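Local coordinates for protein EDTA monooxygenase (EDTA-degrading bacterium BNC1, PDB 5DQP) that probably uses reduced FMN and molecular oxygen to oxidise EDTA, as a flavin-dependent monooxygenase of the luciferase-like family, at residues S10-W22 against P63-P75. Residues are numbered along the deposited sequence; the frame is centred on the assembly and turned at random.
Sequences SWLNSSGVLPNSW and PNPKVRPEYPFDP
Arg68 lays its CB over the five-membered ring of Trp22, 3.6 Å from the centroid and nearly on the ring normal. Pro69 continues the same layer: its CD sits over the six-membered ring, 3.5 Å from Trp22 CZ3. Both are CH-pi contacts on one face of the indole. A water lies at the ring edge, accepts from Trp22 NE1 and donates to Asn20 OD1 and Pro65 O, so it bridges the two segments. Asn20 OD1 also accepts from Asn23 ND2.

Beyond CB the arginine turns away from the indole, because its chain bends at chi2 (102°). CG and CD pass the hydroxyls of Ser14, Ser15 and Ser21. NE then donates to Gly16 O at 2.7 Å, with that oxygen close to the guanidinium plane. The backbone N of Arg68 donates to Pro19 O at 2.8 Å. One residue thus ties down two points of segment 10-22. Within that segment Ser15 OG donates to Ser21 OG, which donates to Leu18 O.

Ser14 OG donates a hydrogen bond to Pro69 O at 2.8 Å; with chi1 at -179° the hydroxyl points away from its own backbone N and toward segment 63-75. Asn13 ND2 makes a weak bond to Glu70 O at 3.3 Å and another bond to Ala56 O.

Phe179 of the second subunit packs against Trp22 and Pro69. Tyr71 lies near Asp57, a predicted FMN ligand. Two loops that follow adjacent parallel strands, 7-11 and 52-55, meet here beside the probable flavin site, at the C-terminal end of a TIM-barrel of the luciferase-like family.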
ATOM      1  N   SER A  10      18.750   3.248   2.689  1.00 19.83           N
ATOM      2  CA  SER A  10      18.512   3.898   3.977  1.00 19.44           C
ATOM      3  C   SER A  10      17.215   3.396   4.601  1.00 20.04           C
ATOM      4  O   SER A  10      16.143   3.551   4.008  1.00 18.87           O
ATOM      5  CB  SER A  10      18.443   5.423   3.833  1.00 18.61           C
ATOM      6  OG  SER A  10      17.460   5.819   2.865  1.00 23.79           O
ATOM      7  N   TRP A  11      17.316   2.794   5.787  0.56 22.42           N
ATOM      8  CA  TRP A  11      16.115   2.508   6.556  0.56 25.88           C
ATOM      9  C   TRP A  11      15.324   3.790   6.728  0.56 22.56           C
ATOM     10  O   TRP A  11      15.888   4.866   6.951  0.56 22.19           O
ATOM     11  CB  TRP A  11      16.430   1.965   7.945  0.56 24.60           C
ATOM     12  CG  TRP A  11      17.001   0.626   8.047  0.56 25.38           C
ATOM     13  CD1 TRP A  11      18.216   0.209   7.583  0.56 24.97           C
ATOM     14  CD2 TRP A  11      16.430  -0.488   8.747  0.56 29.55           C
ATOM     15  NE1 TRP A  11      18.424  -1.107   7.925  0.56 27.82           N
ATOM     16  CE2 TRP A  11      17.344  -1.558   8.641  0.56 29.84           C
ATOM     17  CE3 TRP A  11      15.231  -0.686   9.449  0.56 26.84           C
ATOM     18  CZ2 TRP A  11      17.094  -2.816   9.202  0.56 30.81           C
ATOM     19  CZ3 TRP A  11      14.986  -1.931  10.008  0.56 29.79           C
ATOM     20  CH2 TRP A  11      15.911  -2.983   9.880  0.56 31.25           C
ATOM     21  N   LEU A  12      14.013   3.669   6.675  1.00 23.89           N
ATOM     22  CA  LEU A  12      13.162   4.843   6.814  1.00 22.26           C
ATOM     23  C   LEU A  12      12.065   4.722   7.867  1.00 18.91           C
ATOM     24  O   LEU A  12      11.283   5.665   8.026  1.00 22.32           O
ATOM     25  CB  LEU A  12      12.527   5.204   5.458  1.00 17.85           C
ATOM     26  CG  LEU A  12      12.730   6.692   5.120  1.00 28.54           C
ATOM     27  CD1 LEU A  12      14.222   7.073   5.005  1.00 25.89           C
ATOM     28  CD2 LEU A  12      11.984   7.081   3.855  1.00 24.34           C
ATOM     29  N   ASN A  13      12.014   3.633   8.621  1.00 19.05           N
ATOM     30  CA  ASN A  13      10.900   3.418   9.547  1.00 21.35           C
ATOM     31  C   ASN A  13      10.822   4.464  10.657  1.00 22.28           C
ATOM     32  O   ASN A  13      11.817   4.773  11.326  1.00 19.30           O
ATOM     33  CB  ASN A  13      11.017   2.041  10.191  1.00 23.19           C
ATOM     34  CG  ASN A  13      10.808   0.930   9.203  1.00 21.64           C
ATOM     35  OD1 ASN A  13      11.679   0.636   8.421  1.00 23.21           O
ATOM     36  ND2 ASN A  13       9.651   0.309   9.244  1.00 21.41           N
ATOM     37  N   SER A  14       9.612   4.960  10.885  1.00 18.73           N
ATOM     38  CA  SER A  14       9.224   5.599  12.158  1.00 20.43           C
ATOM     39  C   SER A  14      10.197   6.730  12.484  1.00 19.06           C
ATOM     40  O   SER A  14      10.447   7.590  11.625  1.00 22.91           O
ATOM     41  CB  SER A  14       9.110   4.507  13.223  1.00 20.45           C
ATOM     42  OG  SER A  14       8.717   5.072  14.464  1.00 20.40           O
ATOM     43  N   SER A  15      10.750   6.793  13.702  1.00 22.99           N
ATOM     44  CA  SER A  15      11.516   7.945  14.162  1.00 20.47           C
ATOM     45  C   SER A  15      13.013   7.691  14.177  1.00 19.82           C
ATOM     46  O   SER A  15      13.776   8.578  14.562  1.00 19.89           O
ATOM     47  CB  SER A  15      11.053   8.356  15.566  1.00 18.28           C
ATOM     48  OG  SER A  15      11.114   7.254  16.454  1.00 18.58           O
ATOM     49  N   GLY A  16      13.448   6.519  13.745  1.00 17.32           N
ATOM     50  CA  GLY A  16      14.820   6.087  13.923  1.00 23.20           C
ATOM     51  C   GLY A  16      14.870   4.719  14.573  1.00 25.74           C
ATOM     52  O   GLY A  16      13.888   4.227  15.123  1.00 22.19           O
ATOM     53  N   VAL A  17      16.071   4.114  14.510  1.00 23.25           N
ATOM     54  CA  VAL A  17      16.259   2.771  15.050  1.00 25.07           C
ATOM     55  C   VAL A  17      16.350   2.778  16.578  1.00 25.07           C
ATOM     56  O   VAL A  17      15.946   1.806  17.221  1.00 26.03           O
ATOM     57  CB  VAL A  17      17.486   2.071  14.430  1.00 29.77           C
ATOM     58  CG1 VAL A  17      18.714   2.891  14.611  1.00 28.72           C
ATOM     59  CG2 VAL A  17      17.702   0.714  15.095  1.00 29.81           C
ATOM     60  N   LEU A  18      16.847   3.844  17.199  1.00 23.42           N
ATOM     61  CA  LEU A  18      16.941   3.820  18.652  1.00 21.92           C
ATOM     62  C   LEU A  18      15.546   3.869  19.290  1.00 23.29           C
ATOM     63  O   LEU A  18      14.667   4.603  18.825  1.00 21.36           O
ATOM     64  CB  LEU A  18      17.813   4.965  19.162  1.00 16.95           C
ATOM     65  CG  LEU A  18      19.268   4.881  18.694  1.00 24.64           C
ATOM     66  CD1 LEU A  18      20.122   5.900  19.441  1.00 28.91           C
ATOM     67  CD2 LEU A  18      19.886   3.435  18.781  1.00 29.41           C
ATOM     68  N   PRO A  19      15.324   3.123  20.382  1.00 20.39           N
ATOM     69  CA  PRO A  19      13.960   3.013  20.932  1.00 20.09           C
ATOM     70  C   PRO A  19      13.376   4.321  21.446  1.00 23.43           C
ATOM     71  O   PRO A  19      12.148   4.493  21.419  1.00 20.61           O
ATOM     72  CB  PRO A  19      14.121   1.986  22.071  1.00 23.67           C
ATOM     73  CG  PRO A  19      15.598   2.071  22.461  1.00 19.44           C
ATOM     74  CD  PRO A  19      16.299   2.297  21.124  1.00 19.75           C
ATOM     75  N   ASN A  20      14.196   5.237  21.944  1.00 22.71           N
ATOM     76  CA  ASN A  20      13.672   6.516  22.393  1.00 23.60           C
ATOM     77  C   ASN A  20      13.678   7.587  21.295  1.00 22.41           C
ATOM     78  O   ASN A  20      13.486   8.767  21.598  1.00 21.25           O
ATOM     79  CB  ASN A  20      14.466   7.010  23.605  1.00 24.77           C
ATOM     80  CG  ASN A  20      13.701   8.010  24.405  1.00 23.32           C
ATOM     81  OD1 ASN A  20      12.487   7.874  24.590  1.00 30.70           O
ATOM     82  ND2 ASN A  20      14.381   9.058  24.838  1.00 27.24           N
ATOM     83  N   SER A  21      13.898   7.202  20.030  1.00 22.65           N
ATOM     84  CA  SER A  21      14.144   8.199  18.994  1.00 21.67           C
ATOM     85  C   SER A  21      12.956   9.130  18.821  1.00 23.48           C
ATOM     86  O   SER A  21      13.136  10.288  18.438  1.00 16.99           O
ATOM     87  CB  SER A  21      14.522   7.525  17.663  1.00 17.62           C
ATOM     88  OG  SER A  21      13.530   6.618  17.181  1.00 22.32           O
ATOM     89  N   TRP A  22      11.740   8.673  19.138  1.00 18.72           N
ATOM     90  CA  TRP A  22      10.616   9.567  18.891  1.00 19.31           C
ATOM     91  C   TRP A  22      10.506  10.691  19.907  1.00 20.27           C
ATOM     92  O   TRP A  22       9.705  11.610  19.697  1.00 19.63           O
ATOM     93  CB  TRP A  22       9.301   8.801  18.833  1.00 16.57           C
ATOM     94  CG  TRP A  22       8.916   8.033  20.048  1.00 20.52           C
ATOM     95  CD1 TRP A  22       9.709   7.704  21.124  1.00 18.01           C
ATOM     96  CD2 TRP A  22       7.618   7.471  20.319  1.00 18.55           C
ATOM     97  NE1 TRP A  22       8.984   6.957  22.019  1.00 18.14           N
ATOM     98  CE2 TRP A  22       7.699   6.813  21.563  1.00 20.78           C
ATOM     99  CE3 TRP A  22       6.392   7.477  19.633  1.00 23.57           C
ATOM    100  CZ2 TRP A  22       6.598   6.155  22.138  1.00 21.00           C
ATOM    101  CZ3 TRP A  22       5.293   6.821  20.210  1.00 16.83           C
ATOM    102  CH2 TRP A  22       5.411   6.166  21.434  1.00 20.05           C
ATOM    103  N   PRO A  63       3.276  -2.390  22.234  1.00 23.34           N
ATOM    104  CA  PRO A  63       3.107  -1.104  22.914  1.00 24.66           C
ATOM    105  C   PRO A  63       3.978  -0.949  24.160  1.00 25.95           C
ATOM    106  O   PRO A  63       3.520  -0.471  25.203  1.00 25.21           O
ATOM    107  CB  PRO A  63       1.615  -1.106  23.257  1.00 21.17           C
ATOM    108  CG  PRO A  63       1.324  -2.567  23.488  1.00 24.64           C
ATOM    109  CD  PRO A  63       2.180  -3.329  22.522  1.00 20.06           C
ATOM    110  N   ASN A  64       5.236  -1.337  24.050  1.00 26.53           N
ATOM    111  CA  ASN A  64       6.251  -1.112  25.076  1.00 24.81           C
ATOM    112  C   ASN A  64       6.451   0.392  25.268  1.00 24.89           C
ATOM    113  O   ASN A  64       6.959   1.066  24.368  1.00 27.72           O
ATOM    114  CB  ASN A  64       7.554  -1.821  24.659  1.00 24.00           C
ATOM    115  CG  ASN A  64       8.682  -1.708  25.694  1.00 27.98           C
ATOM    116  OD1 ASN A  64       8.676  -0.841  26.566  1.00 26.02           O
ATOM    117  ND2 ASN A  64       9.662  -2.597  25.582  1.00 25.63           N
ATOM    118  N   PRO A  65       6.087   0.949  26.428  1.00 28.28           N
ATOM    119  CA  PRO A  65       6.236   2.405  26.633  1.00 27.61           C
ATOM    120  C   PRO A  65       7.651   2.930  26.426  1.00 32.84           C
ATOM    121  O   PRO A  65       7.833   4.139  26.247  1.00 32.91           O
ATOM    122  CB  PRO A  65       5.803   2.613  28.091  1.00 29.20           C
ATOM    123  CG  PRO A  65       5.058   1.390  28.469  1.00 31.68           C
ATOM    124  CD  PRO A  65       5.603   0.258  27.636  1.00 25.34           C
ATOM    125  N   LYS A  66       8.660   2.080  26.482  1.00 26.68           N
ATOM    126  CA  LYS A  66      10.032   2.526  26.316  1.00 32.75           C
ATOM    127  C   LYS A  66      10.543   2.398  24.884  1.00 31.34           C
ATOM    128  O   LYS A  66      11.728   2.659  24.646  1.00 30.02           O
ATOM    129  CB  LYS A  66      10.948   1.724  27.242  1.00 36.35           C
ATOM    130  CG  LYS A  66      10.555   1.786  28.707  1.00 36.81           C
ATOM    131  CD  LYS A  66      10.654   3.211  29.222  1.00 44.49           C
ATOM    132  CE  LYS A  66      10.365   3.300  30.722  1.00 53.21           C
ATOM    133  NZ  LYS A  66      10.611   4.665  31.270  1.00 53.05           N
ATOM    134  N   VAL A  67       9.710   1.974  23.933  1.00 26.77           N
ATOM    135  CA  VAL A  67      10.191   1.675  22.583  1.00 24.18           C
ATOM    136  C   VAL A  67       9.232   2.267  21.566  1.00 25.08           C
ATOM    137  O   VAL A  67       8.062   1.872  21.500  1.00 22.65           O
ATOM    138  CB  VAL A  67      10.357   0.169  22.329  1.00 27.91           C
ATOM    139  CG1 VAL A  67      10.856  -0.052  20.917  1.00 26.34           C
ATOM    140  CG2 VAL A  67      11.324  -0.440  23.347  1.00 23.05           C
ATOM    141  N   ARG A  68       9.724   3.207  20.779  1.00 23.83           N
ATOM    142  CA  ARG A  68       8.917   3.755  19.709  1.00 16.53           C
ATOM    143  C   ARG A  68       8.335   2.617  18.864  1.00 24.45           C
ATOM    144  O   ARG A  68       8.988   1.571  18.688  1.00 21.88           O
ATOM    145  CB  ARG A  68       9.760   4.717  18.864  1.00 17.88           C
ATOM    146  CG  ARG A  68      11.030   4.112  18.311  1.00 21.10           C
ATOM    147  CD  ARG A  68      10.865   3.742  16.853  1.00 22.38           C
ATOM    148  NE  ARG A  68      11.944   2.870  16.408  1.00 24.51           N
ATOM    149  CZ  ARG A  68      12.084   1.598  16.784  1.00 26.13           C
ATOM    150  NH1 ARG A  68      11.214   1.032  17.630  1.00 28.35           N
ATOM    151  NH2 ARG A  68      13.102   0.880  16.329  1.00 29.76           N
ATOM    152  N   PRO A  69       7.101   2.760  18.366  1.00 20.57           N
ATOM    153  CA  PRO A  69       6.561   1.746  17.442  1.00 20.15           C
ATOM    154  C   PRO A  69       7.316   1.797  16.119  1.00 23.37           C
ATOM    155  O   PRO A  69       7.469   2.862  15.524  1.00 23.30           O
ATOM    156  CB  PRO A  69       5.094   2.158  17.277  1.00 25.87           C
ATOM    157  CG  PRO A  69       5.067   3.626  17.567  1.00 24.57           C
ATOM    158  CD  PRO A  69       6.180   3.902  18.557  1.00 15.93           C
ATOM    159  N   GLU A  70       7.826   0.647  15.687  1.00 20.92           N
ATOM    160  CA  GLU A  70       8.677   0.613  14.501  1.00 26.83           C
ATOM    161  C   GLU A  70       7.872   0.643  13.207  1.00 23.33           C
ATOM    162  O   GLU A  70       8.356   1.147  12.188  1.00 25.09           O
ATOM    163  CB  GLU A  70       9.565  -0.642  14.514  1.00 23.19           C
ATOM    164  CG  GLU A  70      10.684  -0.553  13.476  1.00 33.59           C
ATOM    165  CD  GLU A  70      11.618  -1.761  13.474  1.00 39.85           C
ATOM    166  OE1 GLU A  70      12.308  -2.007  12.445  1.00 35.79           O
ATOM    167  OE2 GLU A  70      11.661  -2.467  14.503  1.00 41.40           O
ATOM    168  N   TYR A  71       6.641   0.132  13.239  1.00 20.78           N
ATOM    169  CA  TYR A  71       5.825  -0.074  12.050  1.00 24.79           C
ATOM    170  C   TYR A  71       4.514   0.702  12.147  1.00 23.32           C
ATOM    171  O   TYR A  71       3.430   0.106  12.193  1.00 25.87           O
ATOM    172  CB  TYR A  71       5.561  -1.568  11.865  1.00 22.52           C
ATOM    173  CG  TYR A  71       6.731  -2.475  12.263  1.00 19.57           C
ATOM    174  CD1 TYR A  71       7.921  -2.463  11.546  1.00 24.31           C
ATOM    175  CD2 TYR A  71       6.623  -3.361  13.330  1.00 25.98           C
ATOM    176  CE1 TYR A  71       8.980  -3.296  11.882  1.00 24.40           C
ATOM    177  CE2 TYR A  71       7.691  -4.204  13.683  1.00 22.69           C
ATOM    178  CZ  TYR A  71       8.847  -4.170  12.943  1.00 23.52           C
ATOM    179  OH  TYR A  71       9.890  -4.988  13.263  1.00 23.91           O
ATOM    180  N   PRO A  72       4.563   2.038  12.154  1.00 27.46           N
ATOM    181  CA  PRO A  72       3.306   2.792  12.297  1.00 31.68           C
ATOM    182  C   PRO A  72       2.368   2.693  11.081  1.00 25.66           C
ATOM    183  O   PRO A  72       1.180   3.011  11.230  1.00 26.33           O
ATOM    184  CB  PRO A  72       3.781   4.238  12.560  1.00 21.26           C
ATOM    185  CG  PRO A  72       5.159   4.287  12.001  1.00 24.07           C
ATOM    186  CD  PRO A  72       5.745   2.917  12.192  1.00 23.81           C
ATOM    187  N   PHE A  73       2.838   2.244   9.910  1.00 20.89           N
ATOM    188  CA  PHE A  73       2.027   2.192   8.696  1.00 20.72           C
ATOM    189  C   PHE A  73       2.341   0.946   7.878  1.00 25.14           C
ATOM    190  O   PHE A  73       3.473   0.446   7.882  1.00 21.40           O
ATOM    191  CB  PHE A  73       2.275   3.363   7.753  1.00 21.89           C
ATOM    192  CG  PHE A  73       1.865   4.671   8.279  1.00 21.81           C
ATOM    193  CD1 PHE A  73       0.518   5.010   8.369  1.00 25.22           C
ATOM    194  CD2 PHE A  73       2.824   5.602   8.644  1.00 22.41           C
ATOM    195  CE1 PHE A  73       0.134   6.250   8.845  1.00 20.59           C
ATOM    196  CE2 PHE A  73       2.454   6.833   9.117  1.00 22.71           C
ATOM    197  CZ  PHE A  73       1.094   7.162   9.221  1.00 25.37           C
ATOM    198  N   ASP A  74       1.344   0.486   7.125  1.00 22.51           N
ATOM    199  CA  ASP A  74       1.599  -0.510   6.094  1.00 17.77           C
ATOM    200  C   ASP A  74       2.660   0.012   5.133  1.00 20.21           C
ATOM    201  O   ASP A  74       2.559   1.155   4.665  1.00 20.02           O
ATOM    202  CB  ASP A  74       0.337  -0.856   5.308  1.00 22.07           C
ATOM    203  CG  ASP A  74       0.592  -1.958   4.282  1.00 27.11           C
ATOM    204  OD1 ASP A  74       1.070  -1.627   3.172  1.00 26.93           O
ATOM    205  OD2 ASP A  74       0.354  -3.150   4.594  1.00 31.20           O
ATOM    206  N   PRO A  75       3.672  -0.777   4.812  1.00 22.37           N
ATOM    207  CA  PRO A  75       4.810  -0.248   4.046  1.00 20.56           C
ATOM    208  C   PRO A  75       4.506  -0.062   2.570  1.00 19.12           C
ATOM    209  O   PRO A  75       5.060   0.847   1.951  1.00 22.14           O
ATOM    210  CB  PRO A  75       5.905  -1.302   4.273  1.00 18.67           C
ATOM    211  CG  PRO A  75       5.176  -2.538   4.638  1.00 23.21           C
ATOM    212  CD  PRO A  75       3.979  -2.083   5.424  1.00 21.96           C
TER
HETATM  213  O   HOH W   1      10.077   5.822  24.716  1.00 34.99           O